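Long-range contacts in beta-glucuronidase (uncultured Clostridium sp., PDB 6U7J), which probably hydrolyses beta-D-glucuronides, including glucuronide conjugates of estrogens, to release glucuronic acid in the gut: residues V465-Y470 / V502-Y507; F299-F304 / F544-H549. One frame throughout, in Å; residues are numbered along the deposited sequence.

Interaction 1: V465-Y470 / V502-Y507; sequences VCINRY and VIVTEY
Val465 and Val502 open a parallel strand pairing in which strands 465-468 and 502-506 approach to 4.6 Å between axes, with their short axes inclined by 34°. The carbonyl of Val465 accepts Ile503 N at 2.9 Å, and Val502 CA-H leans on the same oxygen. At Cys466 the side chain changes face: its CB and SG lie against the Thr505 methyl, CB to CG2 being 3.6 Å. Ile467 returns to the face of Val465, Val502 and Val504; its N donates to Ile503 O, and its O receives Thr505 N along a bent path. Here the register slips by one residue, since Ile467 pairs with Val504 but Asn468 with Glu506. This beta bulge turns Thr505 toward the first strand, and its hydroxyl, set between backbone N and carbonyl carbon (chi1 37°), donates to Asn468 OD1 at 2.6 Å. The Asn468 amide stacks over the Glu506 carboxylate with the planes 25° apart, while its ND2 is hydrogen-bonded to Glu417. Beyond the bulge, Arg469 N gives Glu506 O a nearly straight bond of 3.0 Å. Tyr470 brings its OH to Glu506 OE1, which lies in the ring plane; the modelled 2.4 Å is doubtfully short. Glu506 OE2 is salt-bridged to Arg338. A carboxylate held this way at the C-terminal end of the seventh barrel strand is consistent with the nucleophile position of family 2 glycosidases. Strand 445-449 flanks strand 465-468 and strand 545-551 flanks strand 502-506. Outside the barrel, helix 480-498, which links the two strands in a beta-alpha-beta unit, covers Val465 and Ile467 with Trp494 and binds Arg469 through Asp490, while helix 525-540 packs on Val504 and Tyr507.

Interaction 2: F299-F304 / F544-H549; sequences FYFKGF and FVIGEH
Closure of the TIM barrel is the work of this contact: Phe301, Lys302 and Gly303 on the first barrel strand pair in parallel with Gly547, Glu548 and His549 on the last, the short axes only 19° apart. Three backbone bonds alternate across the seam, Phe301 N to Ile546 O (2.9 Å), Glu548 N to Phe301 O (2.8 Å) and a weak one from Gly303 N to Glu548 O (3.3 Å). Beside them, Tyr300 swings across the last strand, its CG anti to the backbone N (chi1 -174°). Gly547 CA then sits above the ring centre, 3.9 Å from the centroid and 13° off the normal, a CH-pi contact. On the other face of the sheet, Phe301 packs beside Gly547, its CB 3.7 Å from Gly547 CA. His549 lays its ring over the Gly303-Phe304 peptide, with Phe304 N 3.6 Å above the ring plane, and its NE2 bonds to Ser336 OG. The Tyr300 hydroxyl donates to Glu548 OE1 at 2.7 Å, from the anti side and slightly out of the carboxylate plane. Arg589 forms a salt bridge to the same oxygen and Trp590 NE1 bonds to OE2. With both oxygens of this buried carboxylate supplied with donors, Glu548 is probably ionised, its charge balanced by Arg589, and its rotation is fixed from both oxygens.

Both contacts belong to one parallel barrel, their centres about 10 Å apart on the same side of the chain's centre. Along the chain the segments run 299-304, 465-470, 502-507, 544-549, so interaction 2 spans the sequence within which interaction 1 forms. Strands 502-506 and 545-551 are neighbours: Val502 O lies 2.7 Å from Ile546 N and Val504 O 2.8 Å from His549 N, both probable hydrogen bonds, which makes the four strands consecutive round the wall. Helix 525-540, which lies between strands 502-506 and 545-551 in the chain, packs against both contacts. Interaction 1 thus joins strands six and seven, whereas interaction 2 ties strand eight back to strand one and completes the ring.

Interaction 1: V465-Y470 / V502-Y507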
# COMPACT_ATOMS: atom_id res chain seq x y z
N VAL B 465 -30.18 21.39 -15.47
CA VAL B 465 -30.41 20.50 -14.32
C VAL B 465 -29.14 19.69 -14.08
O VAL B 465 -28.60 19.06 -15.01
CB VAL B 465 -31.62 19.59 -14.57
CG1 VAL B 465 -31.72 18.53 -13.46
CG2 VAL B 465 -32.89 20.40 -14.63
N CYS B 466 -28.68 19.70 -12.84
CA CYS B 466 -27.42 19.07 -12.44
C CYS B 466 -27.74 18.07 -11.33
O CYS B 466 -28.32 18.45 -10.31
CB CYS B 466 -26.43 20.13 -11.94
SG CYS B 466 -25.74 21.15 -13.26
N ILE B 467 -27.38 16.80 -11.53
CA ILE B 467 -27.70 15.77 -10.55
C ILE B 467 -26.43 15.05 -10.10
O ILE B 467 -25.53 14.78 -10.91
CB ILE B 467 -28.74 14.75 -11.10
CG1 ILE B 467 -28.15 13.89 -12.22
CG2 ILE B 467 -29.99 15.49 -11.58
CD1 ILE B 467 -29.08 12.80 -12.71
N ASN B 468 -26.37 14.79 -8.80
CA ASN B 468 -25.30 14.01 -8.18
C ASN B 468 -25.85 12.60 -7.93
O ASN B 468 -26.78 12.43 -7.14
CB ASN B 468 -24.85 14.65 -6.87
CG ASN B 468 -24.10 15.97 -7.08
OD1 ASN B 468 -23.82 16.37 -8.21
ND2 ASN B 468 -23.77 16.64 -5.97
N ARG B 469 -25.28 11.61 -8.59
CA ARG B 469 -25.87 10.28 -8.61
C ARG B 469 -24.78 9.24 -8.46
O ARG B 469 -23.81 9.26 -9.21
CB ARG B 469 -26.66 10.05 -9.91
CG ARG B 469 -28.06 10.67 -9.89
CD ARG B 469 -28.86 10.07 -8.76
NE ARG B 469 -30.19 10.64 -8.59
CZ ARG B 469 -30.50 11.50 -7.62
NH1 ARG B 469 -29.57 11.90 -6.76
NH2 ARG B 469 -31.75 11.94 -7.49
N TYR B 470 -24.96 8.34 -7.51
CA TYR B 470 -23.95 7.36 -7.15
C TYR B 470 -24.54 5.96 -7.19
O TYR B 470 -24.44 5.17 -6.23
CB TYR B 470 -23.38 7.67 -5.78
CG TYR B 470 -22.58 8.94 -5.72
CD1 TYR B 470 -21.23 8.93 -6.02
CD2 TYR B 470 -23.17 10.14 -5.34
CE1 TYR B 470 -20.48 10.07 -5.95
CE2 TYR B 470 -22.41 11.32 -5.25
CZ TYR B 470 -21.07 11.26 -5.56
OH TYR B 470 -20.28 12.38 -5.51
N VAL B 502 -29.30 18.12 -19.07
CA VAL B 502 -28.86 17.50 -17.81
C VAL B 502 -27.35 17.30 -17.84
O VAL B 502 -26.79 16.83 -18.85
CB VAL B 502 -29.57 16.16 -17.55
CG1 VAL B 502 -29.07 15.54 -16.25
CG2 VAL B 502 -31.08 16.36 -17.50
N ILE B 503 -26.69 17.67 -16.75
CA ILE B 503 -25.31 17.30 -16.46
C ILE B 503 -25.33 16.37 -15.25
O ILE B 503 -26.03 16.64 -14.27
CB ILE B 503 -24.45 18.54 -16.18
CG1 ILE B 503 -24.45 19.51 -17.36
CG2 ILE B 503 -23.01 18.14 -15.85
CD1 ILE B 503 -23.75 20.80 -17.03
N VAL B 504 -24.59 15.27 -15.33
CA VAL B 504 -24.33 14.44 -14.16
C VAL B 504 -23.10 15.05 -13.51
O VAL B 504 -21.97 14.85 -13.96
CB VAL B 504 -24.14 12.96 -14.50
CG1 VAL B 504 -23.90 12.15 -13.21
CG2 VAL B 504 -25.38 12.41 -15.24
N THR B 505 -23.32 15.85 -12.47
CA THR B 505 -22.23 16.64 -11.91
C THR B 505 -21.35 15.84 -10.96
O THR B 505 -20.25 16.31 -10.62
CB THR B 505 -22.79 17.89 -11.19
OG1 THR B 505 -24.02 17.56 -10.53
CG2 THR B 505 -23.05 19.04 -12.20
N GLU B 506 -21.78 14.65 -10.55
CA GLU B 506 -21.02 13.79 -9.64
C GLU B 506 -21.45 12.35 -9.87
O GLU B 506 -22.65 12.06 -9.97
CB GLU B 506 -21.24 14.15 -8.16
CG GLU B 506 -20.62 15.48 -7.69
CD GLU B 506 -20.77 15.71 -6.19
OE1 GLU B 506 -20.94 14.73 -5.45
OE2 GLU B 506 -20.72 16.89 -5.74
N TYR B 507 -20.47 11.45 -9.92
CA TYR B 507 -20.66 10.00 -9.87
C TYR B 507 -19.29 9.34 -9.72
O TYR B 507 -18.29 9.89 -10.19
CB TYR B 507 -21.39 9.48 -11.12
CG TYR B 507 -20.65 9.62 -12.44
CD1 TYR B 507 -20.36 10.86 -12.99
CD2 TYR B 507 -20.30 8.48 -13.17
CE1 TYR B 507 -19.70 10.97 -14.21
CE2 TYR B 507 -19.64 8.57 -14.39
CZ TYR B 507 -19.35 9.81 -14.91
OH TYR B 507 -18.70 9.90 -16.13

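Interaction 2: F299-F304 / F544-H549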
# COMPACT_ATOMS: atom_id res chain seq x y z
N PHE B 299 -21.36 22.16 -26.83
CA PHE B 299 -20.29 21.89 -25.88
C PHE B 299 -20.77 20.79 -24.95
O PHE B 299 -21.89 20.87 -24.42
CB PHE B 299 -19.91 23.15 -25.10
CG PHE B 299 -18.79 22.95 -24.12
CD1 PHE B 299 -17.47 22.94 -24.55
CD2 PHE B 299 -19.06 22.75 -22.77
CE1 PHE B 299 -16.43 22.74 -23.65
CE2 PHE B 299 -18.03 22.56 -21.87
CZ PHE B 299 -16.71 22.55 -22.31
N TYR B 300 -19.96 19.76 -24.80
CA TYR B 300 -20.25 18.66 -23.89
C TYR B 300 -19.22 18.73 -22.77
O TYR B 300 -18.01 18.70 -23.03
CB TYR B 300 -20.21 17.32 -24.64
CG TYR B 300 -20.64 16.13 -23.81
CD1 TYR B 300 -19.70 15.39 -23.10
CD2 TYR B 300 -21.98 15.77 -23.72
CE1 TYR B 300 -20.09 14.31 -22.32
CE2 TYR B 300 -22.38 14.68 -22.94
CZ TYR B 300 -21.42 13.96 -22.24
OH TYR B 300 -21.79 12.88 -21.47
N PHE B 301 -19.68 18.89 -21.53
CA PHE B 301 -18.78 19.00 -20.39
C PHE B 301 -18.13 17.64 -20.10
O PHE B 301 -18.83 16.64 -19.88
CB PHE B 301 -19.53 19.48 -19.14
CG PHE B 301 -20.05 20.90 -19.23
CD1 PHE B 301 -21.20 21.19 -19.95
CD2 PHE B 301 -19.44 21.93 -18.52
CE1 PHE B 301 -21.69 22.47 -20.00
CE2 PHE B 301 -19.94 23.21 -18.56
CZ PHE B 301 -21.06 23.49 -19.31
N LYS B 302 -16.80 17.61 -20.10
CA LYS B 302 -16.01 16.46 -19.67
C LYS B 302 -15.01 16.92 -18.62
O LYS B 302 -14.11 17.72 -18.93
CB LYS B 302 -15.27 15.81 -20.85
CG LYS B 302 -16.14 15.42 -22.04
CD LYS B 302 -15.26 14.98 -23.22
CE LYS B 302 -14.34 16.11 -23.65
NZ LYS B 302 -13.38 15.68 -24.69
N GLY B 303 -15.13 16.41 -17.40
CA GLY B 303 -14.23 16.83 -16.34
C GLY B 303 -14.64 16.37 -14.96
O GLY B 303 -15.14 15.26 -14.80
N PHE B 304 -14.45 17.25 -13.97
CA PHE B 304 -14.57 16.90 -12.56
C PHE B 304 -15.03 18.10 -11.77
O PHE B 304 -14.67 19.24 -12.08
CB PHE B 304 -13.24 16.47 -11.92
CG PHE B 304 -12.48 15.45 -12.70
CD1 PHE B 304 -11.60 15.84 -13.70
CD2 PHE B 304 -12.60 14.10 -12.39
CE1 PHE B 304 -10.89 14.90 -14.41
CE2 PHE B 304 -11.89 13.15 -13.10
CZ PHE B 304 -11.03 13.55 -14.12
N PHE B 544 -30.23 14.21 -24.22
CA PHE B 544 -30.38 15.47 -23.51
C PHE B 544 -29.28 15.71 -22.48
O PHE B 544 -29.31 16.71 -21.76
CB PHE B 544 -31.75 15.51 -22.82
CG PHE B 544 -32.00 14.33 -21.94
CD1 PHE B 544 -31.56 14.33 -20.63
CD2 PHE B 544 -32.65 13.20 -22.43
CE1 PHE B 544 -31.77 13.23 -19.81
CE2 PHE B 544 -32.86 12.10 -21.61
CZ PHE B 544 -32.43 12.12 -20.29
N VAL B 545 -28.30 14.82 -22.39
CA VAL B 545 -27.23 14.94 -21.41
C VAL B 545 -26.11 15.78 -22.03
O VAL B 545 -25.59 15.44 -23.09
CB VAL B 545 -26.74 13.56 -20.96
CG1 VAL B 545 -25.37 13.65 -20.31
CG2 VAL B 545 -27.75 12.95 -20.00
N ILE B 546 -25.75 16.89 -21.39
CA ILE B 546 -24.76 17.79 -21.98
C ILE B 546 -23.44 17.77 -21.23
O ILE B 546 -22.54 18.57 -21.53
CB ILE B 546 -25.30 19.23 -22.10
CG1 ILE B 546 -25.86 19.71 -20.77
CG2 ILE B 546 -26.37 19.31 -23.18
CD1 ILE B 546 -25.81 21.23 -20.59
N GLY B 547 -23.27 16.87 -20.27
CA GLY B 547 -21.97 16.78 -19.63
C GLY B 547 -21.92 15.68 -18.59
O GLY B 547 -22.95 15.22 -18.08
N GLU B 548 -20.69 15.30 -18.26
CA GLU B 548 -20.42 14.30 -17.23
C GLU B 548 -19.23 14.78 -16.41
O GLU B 548 -18.15 15.06 -16.96
CB GLU B 548 -20.15 12.91 -17.85
CG GLU B 548 -18.87 12.81 -18.69
CD GLU B 548 -18.87 11.59 -19.62
OE1 GLU B 548 -19.89 11.39 -20.33
OE2 GLU B 548 -17.86 10.85 -19.64
N HIS B 549 -19.41 14.87 -15.11
CA HIS B 549 -18.33 15.26 -14.21
C HIS B 549 -18.17 14.13 -13.21
O HIS B 549 -19.08 13.88 -12.41
CB HIS B 549 -18.60 16.60 -13.53
CG HIS B 549 -18.10 17.79 -14.30
ND1 HIS B 549 -17.98 19.04 -13.74
CD2 HIS B 549 -17.69 17.91 -15.59
CE1 HIS B 549 -17.51 19.88 -14.64
NE2 HIS B 549 -17.33 19.22 -15.77